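Local coordinates for protein pectinesterase (Aspergillus niger, PDB 5C1E) that hydrolyses the methyl esters of pectin, releasing methanol and leaving free galacturonate units, and probably takes part in the maceration of plant tissue, at residues 252-260 / 271-280; 196-207 / 228-239. All blocks are in the same frame, centred on the assembly; numbering follows the deposited sequence.

Interaction 1. Residues 252-260 / 271-280; sequences ATPLYYEYN and REYETSISAA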
# COMPACT_ATOMS: atom_id res chain seq x y z
N ALA A 252 8.22 21.98 8.56
CA ALA A 252 7.03 21.34 8.01
C ALA A 252 5.78 21.98 8.56
O ALA A 252 5.73 22.41 9.73
CB ALA A 252 7.03 19.86 8.33
N THR A 253 4.75 22.03 7.72
CA THR A 253 3.41 22.47 8.11
C THR A 253 2.42 21.44 7.62
O THR A 253 1.66 21.68 6.69
CB THR A 253 3.08 23.87 7.54
OG1 THR A 253 3.09 23.81 6.10
CG2 THR A 253 4.10 24.93 8.03
N PRO A 254 2.43 20.25 8.24
CA PRO A 254 1.60 19.17 7.72
C PRO A 254 0.12 19.44 7.92
O PRO A 254 -0.27 20.19 8.82
CB PRO A 254 2.02 17.95 8.56
CG PRO A 254 2.49 18.54 9.83
CD PRO A 254 3.18 19.84 9.43
N LEU A 255 -0.68 18.82 7.07
CA LEU A 255 -2.14 18.83 7.20
C LEU A 255 -2.57 17.43 7.67
O LEU A 255 -2.79 16.50 6.87
CB LEU A 255 -2.81 19.21 5.89
CG LEU A 255 -2.58 20.63 5.32
CD1 LEU A 255 -2.81 21.69 6.39
CD2 LEU A 255 -1.19 20.79 4.76
N TYR A 256 -2.63 17.30 8.98
CA TYR A 256 -2.89 16.04 9.66
C TYR A 256 -4.23 16.07 10.42
O TYR A 256 -4.46 16.92 11.29
CB TYR A 256 -1.76 15.78 10.64
CG TYR A 256 -0.44 15.33 10.04
CD1 TYR A 256 -0.35 14.75 8.78
CD2 TYR A 256 0.75 15.46 10.78
CE1 TYR A 256 0.88 14.30 8.27
CE2 TYR A 256 1.97 15.03 10.29
CZ TYR A 256 2.03 14.45 9.05
OH TYR A 256 3.23 13.99 8.59
N TYR A 257 -5.07 15.09 10.13
CA TYR A 257 -6.45 15.08 10.60
C TYR A 257 -6.85 13.73 11.17
O TYR A 257 -6.38 12.68 10.72
CB TYR A 257 -7.39 15.33 9.44
CG TYR A 257 -7.13 16.57 8.61
CD1 TYR A 257 -7.69 17.78 8.97
CD2 TYR A 257 -6.37 16.51 7.46
CE1 TYR A 257 -7.52 18.91 8.20
CE2 TYR A 257 -6.19 17.63 6.67
CZ TYR A 257 -6.74 18.83 7.05
OH TYR A 257 -6.57 19.96 6.29
N GLU A 258 -7.75 13.77 12.14
CA GLU A 258 -8.48 12.58 12.55
C GLU A 258 -9.97 12.86 12.58
O GLU A 258 -10.39 13.96 12.92
CB GLU A 258 -8.02 12.13 13.91
CG GLU A 258 -6.65 11.51 13.93
CD GLU A 258 -6.22 11.24 15.36
OE1 GLU A 258 -6.49 10.11 15.83
OE2 GLU A 258 -5.67 12.16 16.00
N TYR A 259 -10.78 11.88 12.21
CA TYR A 259 -12.23 12.06 12.25
C TYR A 259 -12.94 10.75 12.58
O TYR A 259 -12.87 9.80 11.81
CB TYR A 259 -12.78 12.60 10.92
CG TYR A 259 -14.26 12.89 11.02
CD1 TYR A 259 -14.72 14.07 11.60
CD2 TYR A 259 -15.20 11.95 10.59
CE1 TYR A 259 -16.07 14.32 11.73
CE2 TYR A 259 -16.55 12.19 10.73
CZ TYR A 259 -16.98 13.38 11.30
OH TYR A 259 -18.33 13.65 11.43
N ASN A 260 -13.62 10.73 13.72
CA ASN A 260 -14.47 9.60 14.11
C ASN A 260 -13.70 8.27 14.21
O ASN A 260 -14.18 7.24 13.73
CB ASN A 260 -15.65 9.45 13.13
CG ASN A 260 -16.71 8.48 13.64
OD1 ASN A 260 -17.04 8.50 14.83
ND2 ASN A 260 -17.19 7.59 12.77
N ARG A 271 -2.86 15.34 21.42
CA ARG A 271 -2.29 15.37 20.06
C ARG A 271 -1.48 16.62 19.79
O ARG A 271 -1.70 17.67 20.39
CB ARG A 271 -3.39 15.27 19.01
CG ARG A 271 -4.10 13.93 19.01
CD ARG A 271 -3.23 12.83 18.39
NE ARG A 271 -4.02 11.63 18.09
CZ ARG A 271 -3.95 10.46 18.74
NH1 ARG A 271 -3.13 10.26 19.76
NH2 ARG A 271 -4.74 9.47 18.35
N GLU A 272 -0.53 16.46 18.87
CA GLU A 272 0.26 17.56 18.33
C GLU A 272 0.20 17.50 16.81
O GLU A 272 -0.07 16.45 16.23
CB GLU A 272 1.73 17.46 18.79
CG GLU A 272 1.95 17.64 20.29
CD GLU A 272 3.42 17.54 20.70
OE1 GLU A 272 4.30 17.37 19.82
OE2 GLU A 272 3.69 17.63 21.92
N TYR A 273 0.41 18.66 16.18
CA TYR A 273 0.55 18.78 14.72
C TYR A 273 -0.74 18.55 13.93
O TYR A 273 -0.70 18.34 12.72
CB TYR A 273 1.67 17.85 14.20
CG TYR A 273 2.99 18.04 14.90
CD1 TYR A 273 3.77 19.16 14.67
CD2 TYR A 273 3.47 17.08 15.79
CE1 TYR A 273 4.98 19.34 15.32
CE2 TYR A 273 4.68 17.26 16.45
CZ TYR A 273 5.42 18.39 16.21
OH TYR A 273 6.60 18.58 16.85
N GLU A 274 -1.89 18.60 14.59
CA GLU A 274 -3.15 18.34 13.88
C GLU A 274 -3.88 19.60 13.45
O GLU A 274 -3.62 20.71 13.95
CB GLU A 274 -4.08 17.48 14.71
CG GLU A 274 -3.57 16.08 14.92
CD GLU A 274 -4.66 15.13 15.38
OE1 GLU A 274 -5.54 15.54 16.20
OE2 GLU A 274 -4.62 13.97 14.90
N THR A 275 -4.83 19.41 12.54
CA THR A 275 -5.72 20.46 12.06
C THR A 275 -7.15 19.97 12.25
O THR A 275 -7.42 18.78 12.12
CB THR A 275 -5.46 20.71 10.56
OG1 THR A 275 -4.10 21.12 10.39
CG2 THR A 275 -6.36 21.77 10.00
N SER A 276 -8.08 20.89 12.53
CA SER A 276 -9.49 20.50 12.72
C SER A 276 -10.13 20.16 11.40
O SER A 276 -9.77 20.71 10.36
CB SER A 276 -10.29 21.63 13.38
OG SER A 276 -9.72 21.93 14.64
N ILE A 277 -11.08 19.24 11.44
CA ILE A 277 -11.92 18.94 10.29
C ILE A 277 -13.28 18.47 10.82
O ILE A 277 -13.36 17.81 11.85
CB ILE A 277 -11.24 17.90 9.35
CG1 ILE A 277 -11.90 17.91 7.97
CG2 ILE A 277 -11.25 16.50 9.94
CD1 ILE A 277 -11.11 17.17 6.90
N SER A 278 -14.35 18.85 10.13
CA SER A 278 -15.70 18.63 10.65
C SER A 278 -16.41 17.44 10.00
O SER A 278 -17.53 17.11 10.38
CB SER A 278 -16.53 19.90 10.44
OG SER A 278 -16.65 20.17 9.05
N ALA A 279 -15.76 16.82 9.02
CA ALA A 279 -16.36 15.74 8.28
C ALA A 279 -15.27 14.88 7.68
O ALA A 279 -14.17 15.37 7.43
CB ALA A 279 -17.23 16.30 7.16
N ALA A 280 -15.58 13.61 7.46
CA ALA A 280 -14.70 12.72 6.73
C ALA A 280 -14.52 13.18 5.28
O ALA A 280 -15.42 13.81 4.73
CB ALA A 280 -15.25 11.30 6.76
O HOH W 1 -2.03 19.50 10.74
O HOH W 2 -8.40 16.41 13.17
O HOH W 3 -11.03 17.31 13.50
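Tyr256 O accepts the N-H of Thr275 at 2.8 Å, the one direct backbone hydrogen bond between strand 255-259, an outermost strand of the right-handed parallel beta-helix, and the irregular chain 271-280 that runs along its outer edge. Water takes over on either side of it. Water 1 joins four groups: it donates to Pro254 O and Tyr273 O and accepts from Tyr256 N and Thr275 OG1. Further along, water 2 accepts from Glu258 N and donates to Thr275 O. A salt bridge joins Arg271 at the start of 271-280 to Glu258: NH2 reaches Glu258 OE1 at 3.1 Å in an almost straight bond (171°), on the syn side of the carboxylate and within the guanidinium plane. Pro242 O and Gly265 O also accept from this guanidinium, and Glu274 OE2 is held by Trp245 NE1, whose ring stacks on Tyr256. Tyr257 lies alongside Thr275, Tyr257 CE1 3.6 Å from Thr275 CG2, and crosses Ile277 at about a right angle, with Ile277 CD1 over the rim of one ring face. CB of Tyr259 points toward 271-280, and with CG anti to the backbone N (chi1 -176°) the ring lies against the backbone of 279-280: Ala279 C sits over the centre of one face and Ala280 N nearer the rim, 3.6 Å from Tyr259 CD2.

Interaction 2. Residues 196-207 / 228-239; sequences GWYAIDNCNIKA and RVIYQNSVLSDI. With SO4 (sulfate ion), chain E.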
# COMPACT_ATOMS: atom_id res chain seq x y z
N GLY A 196 -3.25 16.21 -3.69
CA GLY A 196 -3.27 14.88 -3.11
C GLY A 196 -3.52 14.80 -1.61
O GLY A 196 -3.29 15.75 -0.86
N TRP A 197 -4.03 13.64 -1.20
CA TRP A 197 -4.25 13.26 0.19
C TRP A 197 -3.83 11.82 0.36
O TRP A 197 -3.93 11.02 -0.58
CB TRP A 197 -5.74 13.28 0.58
CG TRP A 197 -6.43 14.60 0.63
CD1 TRP A 197 -6.73 15.43 -0.43
CD2 TRP A 197 -6.97 15.24 1.80
NE1 TRP A 197 -7.39 16.56 0.02
CE2 TRP A 197 -7.55 16.46 1.39
CE3 TRP A 197 -7.01 14.91 3.16
CZ2 TRP A 197 -8.14 17.34 2.29
CZ3 TRP A 197 -7.61 15.78 4.06
CH2 TRP A 197 -8.16 16.98 3.62
N TYR A 198 -3.41 11.46 1.57
CA TYR A 198 -3.62 10.10 2.06
C TYR A 198 -4.91 10.11 2.88
O TYR A 198 -5.07 10.93 3.81
CB TYR A 198 -2.56 9.64 3.05
CG TYR A 198 -1.13 9.41 2.56
CD1 TYR A 198 -0.63 10.00 1.39
CD2 TYR A 198 -0.26 8.64 3.33
CE1 TYR A 198 0.68 9.78 0.98
CE2 TYR A 198 1.04 8.43 2.95
CZ TYR A 198 1.52 9.00 1.79
OH TYR A 198 2.81 8.77 1.47
N ALA A 199 -5.78 9.16 2.59
CA ALA A 199 -6.96 8.93 3.41
C ALA A 199 -6.94 7.49 3.89
O ALA A 199 -6.94 6.56 3.09
CB ALA A 199 -8.23 9.21 2.62
N ILE A 200 -6.93 7.31 5.21
CA ILE A 200 -7.00 5.98 5.82
C ILE A 200 -8.39 5.83 6.43
O ILE A 200 -8.70 6.50 7.42
CB ILE A 200 -5.86 5.79 6.83
CG1 ILE A 200 -4.54 5.78 6.06
CG2 ILE A 200 -6.04 4.50 7.62
CD1 ILE A 200 -3.34 6.10 6.88
N ASP A 201 -9.22 5.01 5.79
CA ASP A 201 -10.66 4.99 6.05
C ASP A 201 -11.17 3.61 6.44
O ASP A 201 -10.96 2.63 5.72
CB ASP A 201 -11.44 5.47 4.82
CG ASP A 201 -12.94 5.47 5.04
OD1 ASP A 201 -13.46 6.46 5.59
OD2 ASP A 201 -13.60 4.50 4.63
N ASN A 202 -11.86 3.53 7.57
CA ASN A 202 -12.36 2.24 8.07
C ASN A 202 -11.27 1.18 8.09
O ASN A 202 -11.48 0.03 7.72
CB ASN A 202 -13.57 1.79 7.22
CG ASN A 202 -14.83 2.61 7.50
OD1 ASN A 202 -15.19 3.55 6.77
ND2 ASN A 202 -15.52 2.24 8.57
N CYS A 203 -10.07 1.58 8.51
CA CYS A 203 -8.97 0.64 8.65
C CYS A 203 -8.79 0.24 10.11
O CYS A 203 -9.41 0.79 11.02
CB CYS A 203 -7.68 1.24 8.09
SG CYS A 203 -7.73 1.54 6.30
N ASN A 204 -7.94 -0.75 10.30
CA ASN A 204 -7.58 -1.24 11.61
C ASN A 204 -6.08 -1.14 11.79
O ASN A 204 -5.31 -1.78 11.06
CB ASN A 204 -8.01 -2.69 11.76
CG ASN A 204 -7.79 -3.20 13.15
OD1 ASN A 204 -8.11 -2.51 14.13
ND2 ASN A 204 -7.26 -4.41 13.27
N ILE A 205 -5.66 -0.31 12.73
CA ILE A 205 -4.23 -0.06 12.99
C ILE A 205 -3.86 -0.84 14.28
O ILE A 205 -4.46 -0.62 15.32
CB ILE A 205 -3.94 1.45 13.17
CG1 ILE A 205 -4.00 2.22 11.84
CG2 ILE A 205 -2.55 1.67 13.73
CD1 ILE A 205 -5.31 2.14 11.09
N LYS A 206 -2.88 -1.73 14.20
CA LYS A 206 -2.53 -2.57 15.34
C LYS A 206 -1.09 -3.07 15.25
O LYS A 206 -0.46 -2.99 14.20
CB LYS A 206 -3.48 -3.77 15.43
CG LYS A 206 -3.51 -4.61 14.16
CD LYS A 206 -4.30 -5.90 14.35
CE LYS A 206 -4.80 -6.47 13.03
NZ LYS A 206 -3.79 -7.33 12.38
N ALA A 207 -0.57 -3.57 16.38
CA ALA A 207 0.74 -4.21 16.41
C ALA A 207 0.72 -5.58 15.74
O ALA A 207 -0.31 -6.27 15.72
CB ALA A 207 1.21 -4.37 17.85
N ARG A 228 -0.03 15.60 3.79
CA ARG A 228 -1.45 15.62 4.13
C ARG A 228 -2.04 14.23 4.31
O ARG A 228 -2.11 13.44 3.36
CB ARG A 228 -2.26 16.35 3.08
CG ARG A 228 -3.75 16.45 3.42
CD ARG A 228 -4.42 17.62 2.72
NE ARG A 228 -4.29 17.53 1.27
CZ ARG A 228 -4.66 18.50 0.44
NH1 ARG A 228 -5.20 19.62 0.92
NH2 ARG A 228 -4.52 18.35 -0.87
N VAL A 229 -2.46 13.94 5.54
CA VAL A 229 -2.95 12.61 5.89
C VAL A 229 -4.15 12.74 6.83
O VAL A 229 -4.11 13.53 7.77
CB VAL A 229 -1.87 11.82 6.62
CG1 VAL A 229 -2.36 10.42 6.96
CG2 VAL A 229 -0.58 11.75 5.78
N ILE A 230 -5.20 11.96 6.54
CA ILE A 230 -6.36 11.83 7.44
C ILE A 230 -6.60 10.37 7.80
O ILE A 230 -6.62 9.49 6.92
CB ILE A 230 -7.64 12.49 6.86
CG1 ILE A 230 -8.80 12.34 7.86
CG2 ILE A 230 -8.03 11.93 5.51
CD1 ILE A 230 -9.95 13.28 7.59
N TYR A 231 -6.77 10.10 9.10
CA TYR A 231 -7.25 8.81 9.57
C TYR A 231 -8.69 9.02 10.03
O TYR A 231 -8.95 9.84 10.92
CB TYR A 231 -6.43 8.30 10.76
CG TYR A 231 -5.04 7.76 10.46
CD1 TYR A 231 -3.98 8.62 10.19
CD2 TYR A 231 -4.76 6.40 10.57
CE1 TYR A 231 -2.70 8.13 9.95
CE2 TYR A 231 -3.48 5.90 10.35
CZ TYR A 231 -2.45 6.77 10.02
OH TYR A 231 -1.16 6.30 9.80
N GLN A 232 -9.62 8.32 9.39
CA GLN A 232 -11.04 8.53 9.63
C GLN A 232 -11.80 7.21 9.77
O GLN A 232 -11.48 6.22 9.09
CB GLN A 232 -11.66 9.38 8.51
CG GLN A 232 -11.44 8.85 7.12
CD GLN A 232 -11.99 9.77 6.03
OE1 GLN A 232 -11.91 10.98 6.15
NE2 GLN A 232 -12.48 9.19 4.97
N ASN A 233 -12.81 7.20 10.63
CA ASN A 233 -13.66 6.03 10.79
C ASN A 233 -12.87 4.74 11.04
O ASN A 233 -13.31 3.66 10.63
CB ASN A 233 -14.54 5.85 9.54
CG ASN A 233 -15.34 7.08 9.20
OD1 ASN A 233 -15.99 7.66 10.05
ND2 ASN A 233 -15.31 7.47 7.92
N SER A 234 -11.73 4.85 11.73
CA SER A 234 -10.81 3.75 11.88
C SER A 234 -10.59 3.37 13.33
O SER A 234 -10.87 4.15 14.25
CB SER A 234 -9.45 4.09 11.27
OG SER A 234 -9.54 4.25 9.88
N VAL A 235 -10.10 2.15 13.52
CA VAL A 235 -9.72 1.64 14.82
C VAL A 235 -8.22 1.78 15.03
O VAL A 235 -7.42 1.25 14.25
CB VAL A 235 -10.14 0.17 15.02
CG1 VAL A 235 -9.87 -0.26 16.45
CG2 VAL A 235 -11.62 -0.00 14.71
N LEU A 236 -7.85 2.48 16.09
CA LEU A 236 -6.45 2.73 16.45
C LEU A 236 -6.16 2.05 17.77
O LEU A 236 -6.76 2.42 18.80
CB LEU A 236 -6.20 4.22 16.58
CG LEU A 236 -6.50 5.09 15.35
CD1 LEU A 236 -6.27 6.53 15.76
CD2 LEU A 236 -5.63 4.69 14.17
N SER A 237 -5.25 1.07 17.76
CA SER A 237 -4.92 0.36 18.99
C SER A 237 -4.02 1.21 19.90
O SER A 237 -3.59 2.31 19.51
CB SER A 237 -4.26 -0.98 18.68
OG SER A 237 -2.87 -0.83 18.44
N ASP A 238 -3.71 0.68 21.07
CA ASP A 238 -2.85 1.39 22.03
C ASP A 238 -1.41 1.58 21.58
O ASP A 238 -0.62 2.16 22.31
CB ASP A 238 -2.89 0.72 23.41
CG ASP A 238 -2.14 -0.61 23.47
OD1 ASP A 238 -1.64 -1.11 22.44
OD2 ASP A 238 -2.05 -1.16 24.59
N ILE A 239 -1.04 1.11 20.39
CA ILE A 239 0.28 1.44 19.84
C ILE A 239 0.48 2.93 19.56
O ILE A 239 1.62 3.40 19.55
CB ILE A 239 0.65 0.63 18.58
CG1 ILE A 239 -0.30 0.92 17.39
CG2 ILE A 239 0.68 -0.86 18.91
CD1 ILE A 239 0.16 0.32 16.09
S SO4 E . -6.23 21.44 -1.90
O1 SO4 E . -7.60 21.18 -1.40
O2 SO4 E . -5.70 20.25 -2.58
O3 SO4 E . -6.26 22.58 -2.84
O4 SO4 E . -5.38 21.83 -0.75
O HOH W 4 -2.14 -3.36 18.84
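Trp197 and the guanidinium of Arg228 lie flat on one another, planes 6° apart and centres 3.7 Å apart, a cation-pi stack at one end of two successive coils of the right-handed parallel beta-helix. Arg228 CZ covers the five-membered ring, while CD sits 3.5 Å above the six-membered ring as a CH-pi contact. At the guanidinium edge, NE and NH2 both grip Gly196 O from the same face of its peptide plane, and NH1 and NH2 hold O4 and O2 of a sulfate, probably from the crystallisation liquor. Trp197 also meets the ring of Tyr257, which belongs to the strand beyond 228-232. Beyond the stack, strands 198-201 and 228-232 run parallel (9°), joined by backbone hydrogen bonds that start with Tyr198 N to Arg228 O and end with Asn202 N to Gln232 O, and the pairing resumes at 204-207 and 235-236 in the next sheet. Between them the chain bends, and Ser234 OG serves the corner: it donates to Gln232 O and accepts from Cys203 N at 3.0 Å. In the interior, Ile200 CD1 lies over one face of the Tyr231 ring, 3.3 Å from CZ, and Ile205 CG1 meets the ring edge at CE2; Tyr231 OH is anchored on Leu219 O. Ile205 CG1 also packs on Leu236 CD2. On the outer side Gln232 OE1 accepts from Val281 N and Asn233 OD1 from Asn260 ND2. With Asp201 CG anti to the backbone N (chi1 -180°), OD1 accepts from two amides that approach from opposite faces of the carboxylate plane. Gln232 NE2 comes on the anti side and Asn233 ND2 on the syn side, at 3.0 and 3.1 Å from Asp201 OD1.

Both contacts meet at the same end of the beta-helix. Interaction 2 is the partly buried repeat, coil on coil, with regular parallel pairing and an apolar interior; interaction 1 is a surface contact in which an irregular chain lies against the outermost strand, where one direct backbone bond is supplemented by bridging waters. Strand 255-259 lies beside strand 228-232 in one sheet, so the coil of interaction 2 carries the strand of interaction 1: Leu255 O and Tyr259 O lie 2.9 and 2.8 Å from Val229 N and Asn233 N, probable hydrogen bonds. Arginine is used differently, stacked on an indole in 196-207 / 228-239 and salt-bridged in 252-260 / 271-280.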